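Local coordinates for cellulosome protein dockerin type I (Clostridium thermocellum, PDB 2WZ8) that probably binds carbohydrate as a family 35 carbohydrate-binding module of a cellulosomal protein, at residues A[18-21]-A[22-26]. Numbering follows the deposited sequence. Where two conformers were deposited one is given.
Sequences NTLG and GAAVR
Gly21 and Ala24 close a type II' beta turn, in which Ala24 N donates to Gly21 O at 3.1 Å with an N-H...O angle of 156°. Gly22 takes the second position of the turn with a phi of 63°, which glycine readily tolerates. Ala23 follows it at the exposed bend, while the methyl of Ala24 lies against the carbonyl of Gly21.

Beyond the turn, the side chain of Leu20 packs against Ala24, Val25 and Arg26. Its chi1 of -84° sets CG beside the backbone N and brings both methyls to Arg26. CD2 rests on the backbone of the second arm, 3.6 Å from Arg26 N. CD1 sits over one face of the Arg26 guanidinium, nearer its edge than its centre, with Leu20 CD1 to Arg26 NH2 at 3.7 Å.

The module is a beta-sandwich, and this turn leads from edge strand 19-20 of the five-stranded sheet to strand 25-28, which pairs with strand 36-39. Leu20 also packs on Leu49 and Val38, one from each of these sheets.

The Arg26 chain runs straight out to NE, which carries its guanidinium past Leu20 to Asn18, at the end away from the turn. A water in the guanidinium plane links the arms: it accepts from Arg26 NH2 at 2.7 Å and donates to Asn18 O at 2.5 Å. Arg26 NE hydrogen-bonds to Glu14 O and Arg26 NH2 to Asp15 O, which should help hold the group's rotation. Glu14 is a calcium ligand, and the Arg26 side chain lies about 9 Å from that ion.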
ATOM      1  N   ASN A  18       8.055  -7.419  -5.849  1.00 12.19           N
ATOM      2  CA  ASN A  18       7.982  -6.648  -4.612  1.00 11.39           C
ATOM      3  C   ASN A  18       8.688  -7.362  -3.477  1.00 12.48           C
ATOM      4  O   ASN A  18       8.897  -8.571  -3.536  1.00 14.50           O
ATOM      5  CB  ASN A  18       6.515  -6.336  -4.245  1.00 11.30           C
ATOM      6  CG  ASN A  18       5.832  -5.450  -5.258  1.00 10.36           C
ATOM      7  OD1 ASN A  18       6.490  -4.711  -6.018  1.00 12.44           O
ATOM      8  ND2 ASN A  18       4.495  -5.429  -5.215  1.00 11.36           N
ATOM      9  N   THR A  19       9.040  -6.613  -2.437  1.00 11.92           N
ATOM     10  CA  THR A  19       9.631  -7.162  -1.222  1.00 13.28           C
ATOM     11  C   THR A  19       8.630  -7.124  -0.087  1.00 11.85           C
ATOM     12  O   THR A  19       8.041  -6.084   0.197  1.00 12.62           O
ATOM     13  CB  THR A  19      10.885  -6.383  -0.771  1.00 14.04           C
ATOM     14  OG1 THR A  19      11.791  -6.260  -1.862  1.00 18.21           O
ATOM     15  CG2 THR A  19      11.575  -7.081   0.372  1.00 15.47           C
ATOM     16  N   LEU A  20       8.434  -8.266   0.561  1.00 12.44           N
ATOM     17  CA  LEU A  20       7.590  -8.372   1.729  1.00 13.76           C
ATOM     18  C   LEU A  20       8.513  -8.700   2.881  1.00 13.95           C
ATOM     19  O   LEU A  20       9.278  -9.666   2.835  1.00 17.71           O
ATOM     20  CB  LEU A  20       6.518  -9.440   1.524  1.00 14.46           C
ATOM     21  CG  LEU A  20       5.246  -8.990   0.762  1.00 16.21           C
ATOM     22  CD1 LEU A  20       5.536  -8.623  -0.673  1.00 19.00           C
ATOM     23  CD2 LEU A  20       4.159 -10.086   0.804  1.00 16.51           C
ATOM     24  N   GLY A  21       8.467  -7.866   3.890  1.00 12.73           N
ATOM     25  CA  GLY A  21       9.236  -8.086   5.125  1.00 13.29           C
ATOM     26  C   GLY A  21       8.430  -8.734   6.216  1.00 13.12           C
ATOM     27  O   GLY A  21       7.210  -8.516   6.353  1.00 13.66           O
ATOM     28  N   GLY A  22       9.103  -9.551   7.023  1.00 14.29           N
ATOM     29  CA  GLY A  22       8.483 -10.006   8.232  1.00 14.81           C
ATOM     30  C   GLY A  22       7.256 -10.838   7.956  1.00 15.00           C
ATOM     31  O   GLY A  22       7.286 -11.776   7.150  1.00 17.58           O
ATOM     32  N   ALA A  23       6.216 -10.484   8.691  1.00 14.02           N
ATOM     33  CA  ALA A  23       4.930 -11.143   8.685  1.00 15.02           C
ATOM     34  C   ALA A  23       4.022 -10.746   7.511  1.00 13.88           C
ATOM     35  O   ALA A  23       2.942 -11.342   7.313  1.00 15.34           O
ATOM     36  CB  ALA A  23       4.182 -10.904  10.013  1.00 16.08           C
ATOM     37  N   ALA A  24       4.431  -9.761   6.715  1.00 12.73           N
ATOM     38  CA  ALA A  24       3.561  -9.371   5.588  1.00 12.25           C
ATOM     39  C   ALA A  24       3.493 -10.565   4.634  1.00 12.03           C
ATOM     40  O   ALA A  24       4.511 -11.205   4.357  1.00 13.56           O
ATOM     41  CB  ALA A  24       4.089  -8.111   4.874  1.00 12.70           C
ATOM     42  N   VAL A  25       2.312 -10.821   4.079  1.00 11.70           N
ATOM     43  CA  VAL A  25       2.103 -12.013   3.291  0.50 11.38           C
ATOM     44  C   VAL A  25       1.114 -11.809   2.135  1.00 11.33           C
ATOM     45  O   VAL A  25       0.121 -11.105   2.262  1.00 12.00           O
ATOM     46  CB  VAL A  25       1.658 -13.172   4.240  0.50 11.82           C
ATOM     47  CG1 VAL A  25       0.286 -12.823   4.940  0.50  7.11           C
ATOM     48  CG2 VAL A  25       1.724 -14.534   3.530  0.50 11.65           C
ATOM     49  N   ARG A  26       1.405 -12.445   1.008  1.00 11.77           N
ATOM     50  CA  ARG A  26       0.456 -12.546  -0.117  1.00 12.49           C
ATOM     51  C   ARG A  26      -0.607 -13.548   0.217  1.00 12.96           C
ATOM     52  O   ARG A  26      -0.302 -14.645   0.657  1.00 14.63           O
ATOM     53  CB  ARG A  26       1.161 -13.032  -1.388  1.00 13.35           C
ATOM     54  CG  ARG A  26       2.219 -12.100  -1.930  1.00 14.84           C
ATOM     55  CD  ARG A  26       3.019 -12.736  -3.089  1.00 16.47           C
ATOM     56  NE  ARG A  26       3.958 -11.792  -3.659  1.00 18.29           N
ATOM     57  CZ  ARG A  26       5.179 -11.556  -3.196  1.00 17.84           C
ATOM     58  NH1 ARG A  26       5.643 -12.214  -2.154  1.00 20.96           N
ATOM     59  NH2 ARG A  26       5.929 -10.649  -3.789  1.00 19.98           N
TER
HETATM   60  O   HOH W   1       8.401 -10.940  -2.792  1.00 26.70           O